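Local coordinates for alpha-galactosidase (Umbelopsis vinacea, PDB 3A5V), which is a fungal glycoside hydrolase of family 27 that hydrolyses terminal alpha-galactosidic bonds and assembles as a tetramer, at residues L27-A32 with V80-N85; H257-A262 with H383-L388; S266-G271 with A292-S297; V325-A330 with A335-T340. All coordinates share one frame; numbering follows the deposited sequence.

Contact 1. Residues L27-A32 with V80-N85; sequences LILDAA and VDDIHN
The carboxylate of Asp82 has the isobutyl end of Leu29 beside it: Leu29 CD2 lies to one side of the carboxylate plane, out beyond its OD2 corner, 3.7 Å from Asp82 OD2, while Leu29 CD1 rests against Asp82 CB at 3.6 Å. The other flat group nearby, the imidazole of His84, has Val80 CG1 over one face, 3.3 Å from the ring plane and nearer its edge than its centre; the valine is one turn earlier in the same helix, and His84 NE2 is hydrogen-bonded to Asp124. Leu29 gets to Asp82 because its CG lies anti to the backbone N (chi1 -155°), which carries the branch across the groove although its CB does not point straight at the neighbouring helix. The charge of Asp82 is met outside the pair, where OD2 forms a salt bridge with Arg74, so the leucine touches the aliphatic stem and flank of an already engaged side chain. Helices 25-38 and 76-85, which follow strands 11-14 and 47-49 in the chain, run side by side on the outside of the beta/alpha barrel, their short segments 10.3 Å apart and only 6° from parallel. On the side toward the barrel the contact is purely apolar. Ile28 CG2 meets Ile83 CD1 at 4.0 Å, the two side chains crossing obliquely, and the Ala32 methyl lies more loosely beside Ile83 CG1, at 4.5 Å. Beneath them Val48 of strand 47-49 touches both Ile28 and Ala32, and Phe72 also packs on Ile28.

Contact 2. Residues H257-A262 with H383-L388; sequences HYTIWA and HGVRLL
Helix 251-263 lies against one face of the strand that begins at Gly384, the backbones coming closest at Thr259 and Leu387, whose CA atoms are 7.2 Å apart. This is an interdomain contact: the last helix before strand 268-270 of the beta/alpha barrel packs on the six-stranded sheet of the C-terminal beta sandwich. Thr259 carries it, presenting one branch to Val385 and the other to Leu387, alternate residues that both point at the helix. With CG2 anti to the backbone N, the Thr259 methyl slides alongside the leucine, 4.1 Å from both Leu387 CB and Leu387 CD1. The hydroxyl branch, beside the backbone N, is turned to Val385 yet finds its polar partners elsewhere, in the carbonyl of Arg255 one turn back and in Trp364 NE1. A buried hydroxyl is thereby satisfied within an otherwise apolar interface, which Ile326 extends by touching Thr259, Val385 and Leu387. At the start of the strand, His383 and Gly384 both face Asn329 in a G1 beta bulge. Thr259 and Val385 themselves meet tip to tip: Val385 CG2 lies 3.4 Å from Thr259 OG1 and 3.9 Å from Thr259 CB.

Contact 3. Residues S266-G271 with A292-S297; sequences SPLILG and AVNQDS
Asn294 ND2 is gripped by two backbone carbonyls: it donates to Ser266 O at 2.9 Å, with an N-H...O angle of 154°, and also to Ala262 O at the end of helix 251-263. The donor reaches Ser266 O 20° out of the carbonyl plane. Chi1 of -179° swings the amide away from the backbone N of helix 288-294 and toward the residues that lead into strand 268-270, the eighth strand of the beta/alpha barrel. The carbonyl end is held as well, since Gln295 NE2 donates to Asn294 OD1 at 2.8 Å. Bonds at both ends thus fix the amide's rotation, and Leu268 closes over it: Leu268 CD1 stands above the flat group, 3.5 Å from Asn294 CG, while Tyr258 and Trp261 pack on the leucine. A leucine in place of Asn294 would probably leave the buried carbonyls of Ser266 and Ala262 without this donor and deprive Gln295 NE2 of one acceptor. Just beyond, Ala292 and Asp296 border a bound polyether molecule. Because one amide supplies a donor to two carbonyl oxygens while Leu268 covers its face, the end of helix 288-294 is tied by directional bonds to the last turn of helix 251-263 and to the residues leading into strand 268-270, the strand itself adding only Leu268.

Contact 4. Residues V325-A330 with A335-T340; sequences VILLNA and AKMTAT
Apolar contacts dominate between strands 325-329 and 335-340, which face each other from two sheets of the C-terminal beta sandwich, their short axes 8.0 Å apart and running at 147°. Leu327 lies at the middle: its CD2 meets Ala339 CB at 3.9 Å and its CB touches Met337 CE, also at 3.9 Å. Val325 CG1 adds a looser approach to Ala339 CB. Sulfur and methyl of Met337 make a second set of contacts, with backbone as well as side chain. Bent at chi3 (51°), the methionine folds its tip under the opposite strand, bringing Met337 CE to 3.5 Å from Leu328 O and Met337 SD to 3.8 Å from Asn329 CB. An alanine at Met337 would probably open a gap beneath Leu327 and Leu328, leaving Asn329 CB without its sulfur neighbour. The polar group is Asn329, whose ND2 lies 3.9 Å from Ala335 CB but bonds to Ser333 O and Val380 O, while OD1 accepts from Gly331 N as in an Asx turn. Van der Waals packing, of side chains and, through Met337, of backbone, thus joins the strands without a direct hydrogen bond, and Asn329 ties the short connection, and strand 375-380 through Val380 O, at one end of an apolar layer.

How the contacts relate
Contacts 2, 3 and 4 form a connected series from barrel to sandwich, whereas contact 1 stands apart on the barrel's outer helical layer, its centre about 42 Å from that of contact 4. Contact 3 is the most central, about 7 Å from the middle of the chain, and it alone has a hydrogen bond between its segments; the others rely on van der Waals packing, mostly apolar. It meets contact 2 where Ala262 O accepts a bond from Asn294 and Trp261 O probably one from Ser266 N. Contacts 2 and 4 use neighbouring strands of one sheet, 384-390 and 322-329, but opposite faces: one toward the barrel, the other toward strand 335-340. Contacts 1 and 4 both include partly exposed residues; those touching in contacts 2 and 3 are all buried.

Contact 1. Residues L27-A32 with V80-N85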
loop_
_atom_site.group_PDB
_atom_site.type_symbol
_atom_site.label_atom_id
_atom_site.label_comp_id
_atom_site.label_asym_id
_atom_site.label_seq_id
_atom_site.Cartn_x
_atom_site.Cartn_y
_atom_site.Cartn_z
ATOM N N LEU A 27 41.315 17.411 8.170
ATOM C CA LEU A 27 40.266 17.209 9.164
ATOM C C LEU A 27 40.042 15.724 9.435
ATOM O O LEU A 27 39.859 15.310 10.589
ATOM C CB LEU A 27 38.964 17.895 8.728
ATOM C CG LEU A 27 39.029 19.423 8.599
ATOM C CD1 LEU A 27 37.827 19.937 7.803
ATOM C CD2 LEU A 27 39.131 20.115 9.962
ATOM N N ILE A 28 40.056 14.922 8.378
ATOM C CA ILE A 28 39.897 13.473 8.534
ATOM C C ILE A 28 41.069 12.894 9.344
ATOM O O ILE A 28 40.878 12.095 10.262
ATOM C CB ILE A 28 39.763 12.765 7.172
ATOM C CG1 ILE A 28 38.418 13.144 6.516
ATOM C CG2 ILE A 28 39.864 11.190 7.331
ATOM C CD1 ILE A 28 38.379 12.937 5.013
ATOM N N LEU A 29 42.284 13.311 8.994
ATOM C CA LEU A 29 43.482 12.806 9.672
ATOM C C LEU A 29 43.503 13.223 11.144
ATOM O O LEU A 29 43.836 12.416 12.004
ATOM C CB LEU A 29 44.752 13.265 8.931
ATOM C CG LEU A 29 46.043 12.450 9.065
ATOM C CD1 LEU A 29 45.834 10.935 9.024
ATOM C CD2 LEU A 29 47.005 12.907 7.977
ATOM N N ASP A 30 43.107 14.460 11.447
ATOM C CA ASP A 30 43.008 14.903 12.840
ATOM C C ASP A 30 41.941 14.144 13.638
ATOM O O ASP A 30 42.133 13.847 14.816
ATOM C CB ASP A 30 42.720 16.397 12.929
ATOM C CG ASP A 30 43.913 17.252 12.550
ATOM O OD1 ASP A 30 45.029 16.705 12.421
ATOM O OD2 ASP A 30 43.725 18.486 12.378
ATOM N N ALA A 31 40.812 13.845 12.997
ATOM C CA ALA A 31 39.751 13.064 13.654
ATOM C C ALA A 31 40.216 11.617 13.919
ATOM O O ALA A 31 39.945 11.075 14.989
ATOM C CB ALA A 31 38.503 13.075 12.826
ATOM N N ALA A 32 40.906 11.007 12.948
ATOM C CA ALA A 32 41.414 9.630 13.107
ATOM C C ALA A 32 42.407 9.558 14.266
ATOM O O ALA A 32 42.386 8.594 15.047
ATOM C CB ALA A 32 42.048 9.111 11.810
ATOM N N VAL A 80 44.213 6.964 3.170
ATOM C CA VAL A 80 43.826 5.632 3.670
ATOM C C VAL A 80 45.041 4.923 4.302
ATOM O O VAL A 80 44.921 4.282 5.348
ATOM C CB VAL A 80 43.187 4.768 2.568
ATOM C CG1 VAL A 80 43.057 3.324 3.005
ATOM C CG2 VAL A 80 41.818 5.352 2.158
ATOM N N ASP A 81 46.214 5.065 3.681
ATOM C CA ASP A 81 47.458 4.514 4.261
ATOM C C ASP A 81 47.744 5.073 5.657
ATOM O O ASP A 81 48.144 4.328 6.560
ATOM C CB ASP A 81 48.665 4.801 3.345
ATOM C CG ASP A 81 48.645 3.994 2.047
ATOM O OD1 ASP A 81 47.968 2.937 1.932
ATOM O OD2 ASP A 81 49.352 4.430 1.128
ATOM N N ASP A 82 47.541 6.378 5.834
ATOM C CA ASP A 82 47.700 7.039 7.145
ATOM C C ASP A 82 46.698 6.523 8.186
ATOM O O ASP A 82 47.045 6.321 9.353
ATOM C CB ASP A 82 47.545 8.561 7.012
ATOM C CG ASP A 82 48.735 9.220 6.318
ATOM O OD1 ASP A 82 49.818 8.610 6.289
ATOM O OD2 ASP A 82 48.579 10.342 5.790
ATOM N N ILE A 83 45.452 6.328 7.755
ATOM C CA ILE A 83 44.409 5.711 8.589
ATOM C C ILE A 83 44.772 4.267 8.981
ATOM O O ILE A 83 44.699 3.885 10.159
ATOM C CB ILE A 83 43.015 5.795 7.865
ATOM C CG1 ILE A 83 42.569 7.264 7.761
ATOM C CG2 ILE A 83 41.964 4.937 8.593
ATOM C CD1 ILE A 83 41.379 7.520 6.780
ATOM N N HIS A 84 45.165 3.467 7.990
ATOM C CA HIS A 84 45.651 2.113 8.259
ATOM C C HIS A 84 46.807 2.085 9.274
ATOM O O HIS A 84 46.816 1.235 10.172
ATOM C CB HIS A 84 46.026 1.396 6.962
ATOM C CG HIS A 84 44.841 1.009 6.117
ATOM N ND1 HIS A 84 44.959 0.643 4.795
ATOM C CD2 HIS A 84 43.517 0.940 6.412
ATOM C CE1 HIS A 84 43.760 0.338 4.316
ATOM N NE2 HIS A 84 42.869 0.511 5.276
ATOM N N ASN A 85 47.745 3.023 9.148
ATOM C CA ASN A 85 48.879 3.156 10.089
ATOM C C ASN A 85 48.466 3.420 11.529
ATOM O O ASN A 85 49.191 3.089 12.461
ATOM C CB ASN A 85 49.839 4.257 9.623
ATOM C CG ASN A 85 50.736 3.798 8.491
ATOM O OD1 ASN A 85 50.834 2.602 8.215
ATOM N ND2 ASN A 85 51.393 4.751 7.820
#

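Contact 2. Residues H257-A262 with H383-L388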
loop_
_atom_site.group_PDB
_atom_site.type_symbol
_atom_site.label_atom_id
_atom_site.label_comp_id
_atom_site.label_asym_id
_atom_site.label_seq_id
_atom_site.Cartn_x
_atom_site.Cartn_y
_atom_site.Cartn_z
ATOM N N HIS A 257 18.990 6.917 23.634
ATOM C CA HIS A 257 19.390 6.787 22.241
ATOM C C HIS A 257 20.517 5.750 22.114
ATOM O O HIS A 257 20.362 4.742 21.413
ATOM C CB HIS A 257 19.768 8.213 21.782
ATOM C CG HIS A 257 20.458 8.318 20.450
ATOM N ND1 HIS A 257 20.068 7.614 19.331
ATOM C CD2 HIS A 257 21.460 9.141 20.050
ATOM C CE1 HIS A 257 20.827 7.970 18.308
ATOM N NE2 HIS A 257 21.674 8.903 18.716
ATOM N N TYR A 258 21.601 5.944 22.864
ATOM C CA TYR A 258 22.735 5.014 22.795
ATOM C C TYR A 258 22.350 3.591 23.244
ATOM O O TYR A 258 22.726 2.598 22.611
ATOM C CB TYR A 258 23.908 5.555 23.636
ATOM C CG TYR A 258 25.210 4.823 23.398
ATOM C CD1 TYR A 258 25.490 3.636 24.081
ATOM C CD2 TYR A 258 26.147 5.301 22.480
ATOM C CE1 TYR A 258 26.663 2.930 23.865
ATOM C CE2 TYR A 258 27.355 4.602 22.258
ATOM C CZ TYR A 258 27.594 3.413 22.961
ATOM O OH TYR A 258 28.771 2.704 22.782
ATOM N N THR A 259 21.629 3.501 24.356
ATOM C CA THR A 259 21.209 2.202 24.921
ATOM C C THR A 259 20.417 1.355 23.921
ATOM O O THR A 259 20.688 0.157 23.751
ATOM C CB THR A 259 20.333 2.417 26.184
ATOM O OG1 THR A 259 21.095 3.114 27.194
ATOM C CG2 THR A 259 19.797 1.068 26.734
ATOM N N ILE A 260 19.414 1.966 23.292
ATOM C CA ILE A 260 18.546 1.237 22.381
ATOM C C ILE A 260 19.295 0.855 21.101
ATOM O O ILE A 260 19.170 -0.267 20.645
ATOM C CB ILE A 260 17.209 2.003 22.076
ATOM C CG1 ILE A 260 16.389 2.230 23.371
ATOM C CG2 ILE A 260 16.355 1.258 21.032
ATOM C CD1 ILE A 260 15.935 0.926 24.094
ATOM N N TRP A 261 20.072 1.781 20.536
ATOM C CA TRP A 261 20.930 1.454 19.379
ATOM C C TRP A 261 21.865 0.277 19.733
ATOM O O TRP A 261 22.020 -0.673 18.956
ATOM C CB TRP A 261 21.779 2.671 19.004
ATOM C CG TRP A 261 21.165 3.650 17.977
ATOM C CD1 TRP A 261 21.787 4.099 16.845
ATOM C CD2 TRP A 261 19.867 4.294 17.998
ATOM N NE1 TRP A 261 20.980 4.969 16.166
ATOM C CE2 TRP A 261 19.796 5.114 16.843
ATOM C CE3 TRP A 261 18.758 4.252 18.869
ATOM C CZ2 TRP A 261 18.655 5.889 16.522
ATOM C CZ3 TRP A 261 17.613 5.027 18.551
ATOM C CH2 TRP A 261 17.578 5.834 17.381
ATOM N N ALA A 262 22.483 0.337 20.909
ATOM C CA ALA A 262 23.390 -0.743 21.322
ATOM C C ALA A 262 22.633 -2.081 21.475
ATOM O O ALA A 262 23.041 -3.107 20.937
ATOM C CB ALA A 262 24.101 -0.366 22.644
ATOM N N HIS A 383 12.247 10.600 29.648
ATOM C CA HIS A 383 12.925 10.261 28.387
ATOM C C HIS A 383 14.144 9.372 28.631
ATOM O O HIS A 383 15.149 9.472 27.912
ATOM C CB HIS A 383 13.352 11.537 27.636
ATOM C CG HIS A 383 12.216 12.462 27.314
ATOM N ND1 HIS A 383 12.405 13.691 26.712
ATOM C CD2 HIS A 383 10.876 12.330 27.492
ATOM C CE1 HIS A 383 11.231 14.276 26.534
ATOM N NE2 HIS A 383 10.287 13.474 27.003
ATOM N N GLY A 384 14.039 8.517 29.649
ATOM C CA GLY A 384 15.189 7.835 30.232
ATOM C C GLY A 384 15.104 6.328 30.165
ATOM O O GLY A 384 14.042 5.762 29.826
ATOM N N VAL A 385 16.239 5.688 30.460
ATOM C CA VAL A 385 16.355 4.225 30.519
ATOM C C VAL A 385 17.037 3.775 31.802
ATOM O O VAL A 385 17.799 4.533 32.403
ATOM C CB VAL A 385 17.165 3.621 29.305
ATOM C CG1 VAL A 385 16.332 3.676 27.986
ATOM C CG2 VAL A 385 18.567 4.295 29.159
ATOM N N ARG A 386 16.740 2.545 32.219
ATOM C CA ARG A 386 17.655 1.790 33.074
ATOM C C ARG A 386 18.042 0.549 32.273
ATOM O O ARG A 386 17.170 -0.144 31.740
ATOM C CB ARG A 386 17.026 1.402 34.428
ATOM C CG ARG A 386 16.656 2.608 35.329
ATOM C CD ARG A 386 17.892 3.399 35.809
ATOM N NE ARG A 386 18.729 2.635 36.742
ATOM C CZ ARG A 386 18.482 2.502 38.049
ATOM N NH1 ARG A 386 17.409 3.080 38.598
ATOM N NH2 ARG A 386 19.310 1.787 38.807
ATOM N N LEU A 387 19.345 0.303 32.186
ATOM C CA LEU A 387 19.909 -0.777 31.388
ATOM C C LEU A 387 20.476 -1.817 32.347
ATOM O O LEU A 387 21.433 -1.526 33.095
ATOM C CB LEU A 387 21.026 -0.243 30.468
ATOM C CG LEU A 387 21.859 -1.305 29.730
ATOM C CD1 LEU A 387 20.981 -2.186 28.841
ATOM C CD2 LEU A 387 22.989 -0.679 28.914
ATOM N N LEU A 388 19.897 -3.016 32.316
ATOM C CA LEU A 388 20.186 -4.041 33.311
ATOM C C LEU A 388 20.729 -5.288 32.664
ATOM O O LEU A 388 20.322 -5.649 31.539
ATOM C CB LEU A 388 18.910 -4.428 34.095
ATOM C CG LEU A 388 18.065 -3.272 34.651
ATOM C CD1 LEU A 388 16.745 -3.810 35.233
ATOM C CD2 LEU A 388 18.855 -2.453 35.692
#

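Contact 3. Residues S266-G271 with A292-S297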
loop_
_atom_site.group_PDB
_atom_site.type_symbol
_atom_site.label_atom_id
_atom_site.label_comp_id
_atom_site.label_asym_id
_atom_site.label_seq_id
_atom_site.Cartn_x
_atom_site.Cartn_y
_atom_site.Cartn_z
ATOM N N SER A 266 22.296 -2.316 16.448
ATOM C CA SER A 266 22.600 -1.374 15.361
ATOM C C SER A 266 24.126 -1.230 15.256
ATOM O O SER A 266 24.836 -1.294 16.286
ATOM C CB SER A 266 21.988 0.004 15.649
ATOM O OG SER A 266 22.264 0.941 14.602
ATOM N N PRO A 267 24.636 -1.001 14.030
ATOM C CA PRO A 267 25.955 -0.371 13.956
ATOM C C PRO A 267 25.980 0.842 14.887
ATOM O O PRO A 267 24.952 1.553 15.025
ATOM C CB PRO A 267 26.036 0.117 12.504
ATOM C CG PRO A 267 25.150 -0.800 11.724
ATOM C CD PRO A 267 24.066 -1.277 12.694
ATOM N N LEU A 268 27.140 1.085 15.513
ATOM C CA LEU A 268 27.328 2.257 16.371
ATOM C C LEU A 268 28.346 3.179 15.700
ATOM O O LEU A 268 29.572 3.084 15.947
ATOM C CB LEU A 268 27.796 1.857 17.771
ATOM C CG LEU A 268 26.867 0.898 18.556
ATOM C CD1 LEU A 268 27.510 0.494 19.892
ATOM C CD2 LEU A 268 25.443 1.464 18.766
ATOM N N ILE A 269 27.829 4.034 14.822
ATOM C CA ILE A 269 28.657 4.984 14.068
ATOM C C ILE A 269 28.470 6.362 14.674
ATOM O O ILE A 269 27.362 6.925 14.651
ATOM C CB ILE A 269 28.322 4.987 12.534
ATOM C CG1 ILE A 269 28.408 3.560 11.924
ATOM C CG2 ILE A 269 29.212 6.037 11.756
ATOM C CD1 ILE A 269 29.744 2.816 12.134
ATOM N N LEU A 270 29.549 6.893 15.248
ATOM C CA LEU A 270 29.531 8.218 15.863
ATOM C C LEU A 270 29.335 9.320 14.816
ATOM O O LEU A 270 30.036 9.366 13.812
ATOM C CB LEU A 270 30.816 8.453 16.687
ATOM C CG LEU A 270 31.024 7.512 17.889
ATOM C CD1 LEU A 270 32.471 7.604 18.408
ATOM C CD2 LEU A 270 30.019 7.796 19.032
ATOM N N GLY A 271 28.359 10.192 15.056
ATOM C CA GLY A 271 28.001 11.241 14.087
ATOM C C GLY A 271 28.184 12.570 14.803
ATOM O O GLY A 271 27.270 13.403 14.817
ATOM N N ALA A 292 29.777 -3.928 25.286
ATOM C CA ALA A 292 29.730 -5.394 25.333
ATOM C C ALA A 292 28.338 -5.976 25.056
ATOM O O ALA A 292 28.211 -7.122 24.619
ATOM C CB ALA A 292 30.265 -5.891 26.690
ATOM N N VAL A 293 27.283 -5.204 25.332
ATOM C CA VAL A 293 25.928 -5.662 24.968
ATOM C C VAL A 293 25.761 -5.664 23.444
ATOM O O VAL A 293 25.279 -6.642 22.866
ATOM C CB VAL A 293 24.815 -4.785 25.637
ATOM C CG1 VAL A 293 23.430 -5.063 24.994
ATOM C CG2 VAL A 293 24.788 -5.025 27.148
ATOM N N ASN A 294 26.162 -4.564 22.802
ATOM C CA ASN A 294 26.101 -4.439 21.340
ATOM C C ASN A 294 26.957 -5.511 20.656
ATOM O O ASN A 294 26.567 -6.091 19.637
ATOM C CB ASN A 294 26.542 -3.016 20.915
ATOM C CG ASN A 294 26.483 -2.797 19.385
ATOM O OD1 ASN A 294 27.509 -2.819 18.709
ATOM N ND2 ASN A 294 25.276 -2.571 18.850
ATOM N N GLN A 295 28.100 -5.804 21.270
ATOM C CA GLN A 295 29.096 -6.713 20.693
ATOM C C GLN A 295 28.937 -8.147 21.207
ATOM O O GLN A 295 29.801 -8.997 20.970
ATOM C CB GLN A 295 30.505 -6.179 21.008
ATOM C CG GLN A 295 30.763 -4.810 20.356
ATOM C CD GLN A 295 30.797 -4.891 18.834
ATOM O OE1 GLN A 295 31.678 -5.542 18.264
ATOM N NE2 GLN A 295 29.823 -4.245 18.163
ATOM N N ASP A 296 27.833 -8.411 21.902
ATOM C CA ASP A 296 27.594 -9.738 22.500
ATOM C C ASP A 296 27.618 -10.909 21.506
ATOM O O ASP A 296 27.024 -10.838 20.424
ATOM C CB ASP A 296 26.270 -9.752 23.278
ATOM C CG ASP A 296 26.000 -11.095 23.920
ATOM O OD1 ASP A 296 26.593 -11.378 24.982
ATOM O OD2 ASP A 296 25.221 -11.882 23.341
ATOM N N SER A 297 28.262 -12.007 21.908
ATOM C CA SER A 297 28.441 -13.184 21.036
ATOM C C SER A 297 27.170 -13.938 20.634
ATOM O O SER A 297 27.196 -14.726 19.681
ATOM C CB SER A 297 29.466 -14.155 21.655
ATOM O OG SER A 297 28.961 -14.665 22.874
#

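Contact 4. Residues V325-A330 with A335-T340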
loop_
_atom_site.group_PDB
_atom_site.type_symbol
_atom_site.label_atom_id
_atom_site.label_comp_id
_atom_site.label_asym_id
_atom_site.label_seq_id
_atom_site.Cartn_x
_atom_site.Cartn_y
_atom_site.Cartn_z
ATOM N N VAL A 325 17.994 -6.367 30.018
ATOM C CA VAL A 325 16.654 -5.841 30.277
ATOM C C VAL A 325 16.727 -4.328 30.297
ATOM O O VAL A 325 17.596 -3.750 30.956
ATOM C CB VAL A 325 16.029 -6.408 31.591
ATOM C CG1 VAL A 325 14.680 -5.737 31.917
ATOM C CG2 VAL A 325 15.831 -7.932 31.464
ATOM N N ILE A 326 15.828 -3.687 29.555
ATOM C CA ILE A 326 15.766 -2.221 29.526
ATOM C C ILE A 326 14.379 -1.706 29.885
ATOM O O ILE A 326 13.380 -2.065 29.235
ATOM C CB ILE A 326 16.152 -1.643 28.133
ATOM C CG1 ILE A 326 17.519 -2.184 27.691
ATOM C CG2 ILE A 326 16.151 -0.107 28.165
ATOM C CD1 ILE A 326 17.670 -2.323 26.215
ATOM N N LEU A 327 14.326 -0.843 30.900
ATOM C CA LEU A 327 13.111 -0.091 31.221
ATOM C C LEU A 327 13.229 1.263 30.552
ATOM O O LEU A 327 14.188 1.994 30.793
ATOM C CB LEU A 327 12.967 0.095 32.744
ATOM C CG LEU A 327 13.021 -1.196 33.567
ATOM C CD1 LEU A 327 13.267 -0.847 35.039
ATOM C CD2 LEU A 327 11.739 -1.984 33.376
ATOM N N LEU A 328 12.267 1.597 29.707
ATOM C CA LEU A 328 12.335 2.868 28.981
ATOM C C LEU A 328 11.099 3.694 29.303
ATOM O O LEU A 328 9.955 3.238 29.131
ATOM C CB LEU A 328 12.464 2.634 27.466
ATOM C CG LEU A 328 12.584 3.837 26.515
ATOM C CD1 LEU A 328 13.268 3.364 25.233
ATOM C CD2 LEU A 328 11.214 4.412 26.180
ATOM N N ASN A 329 11.357 4.918 29.733
ATOM C CA ASN A 329 10.331 5.856 30.141
ATOM C C ASN A 329 10.289 7.020 29.147
ATOM O O ASN A 329 11.070 7.962 29.257
ATOM C CB ASN A 329 10.612 6.367 31.559
ATOM C CG ASN A 329 9.596 7.434 32.014
ATOM O OD1 ASN A 329 8.536 7.590 31.410
ATOM N ND2 ASN A 329 9.944 8.181 33.053
ATOM N N ALA A 330 9.381 6.943 28.180
ATOM C CA ALA A 330 9.237 8.008 27.186
ATOM C C ALA A 330 8.389 9.189 27.668
ATOM O O ALA A 330 8.166 10.141 26.898
ATOM C CB ALA A 330 8.673 7.450 25.865
ATOM N N ALA A 335 9.643 8.133 36.531
ATOM C CA ALA A 335 8.642 7.175 36.989
ATOM C C ALA A 335 9.293 5.913 37.526
ATOM O O ALA A 335 10.390 5.538 37.094
ATOM C CB ALA A 335 7.670 6.819 35.849
ATOM N N LYS A 336 8.615 5.265 38.471
ATOM C CA LYS A 336 9.019 3.949 38.927
ATOM C C LYS A 336 8.460 2.909 37.961
ATOM O O LYS A 336 7.232 2.832 37.765
ATOM C CB LYS A 336 8.551 3.711 40.383
ATOM C CG LYS A 336 9.393 4.492 41.392
ATOM C CD LYS A 336 9.166 4.047 42.827
ATOM C CE LYS A 336 9.671 5.116 43.800
ATOM N NZ LYS A 336 11.146 5.158 43.822
ATOM N N MET A 337 9.335 2.129 37.335
ATOM C CA MET A 337 8.890 1.104 36.386
ATOM C C MET A 337 9.196 -0.302 36.902
ATOM O O MET A 337 10.215 -0.502 37.562
ATOM C CB MET A 337 9.558 1.304 35.008
ATOM C CG MET A 337 9.230 2.650 34.333
ATOM S SD MET A 337 9.936 2.762 32.657
ATOM C CE MET A 337 9.348 1.214 31.897
ATOM N N THR A 338 8.328 -1.261 36.566
ATOM C CA THR A 338 8.436 -2.658 37.037
ATOM C C THR A 338 8.516 -3.650 35.885
ATOM O O THR A 338 7.680 -3.608 34.963
ATOM C CB THR A 338 7.210 -3.024 37.927
ATOM O OG1 THR A 338 7.193 -2.154 39.053
ATOM C CG2 THR A 338 7.270 -4.482 38.409
ATOM N N ALA A 339 9.519 -4.529 35.931
ATOM C CA ALA A 339 9.627 -5.661 35.008
ATOM C C ALA A 339 9.439 -6.935 35.822
ATOM O O ALA A 339 10.078 -7.095 36.864
ATOM C CB ALA A 339 10.992 -5.678 34.331
ATOM N N THR A 340 8.559 -7.817 35.360
ATOM C CA THR A 340 8.338 -9.096 36.029
ATOM C C THR A 340 9.153 -10.176 35.298
ATOM O O THR A 340 9.503 -10.011 34.132
ATOM C CB THR A 340 6.857 -9.500 36.017
ATOM O OG1 THR A 340 6.478 -9.892 34.694
ATOM C CG2 THR A 340 5.955 -8.319 36.464
#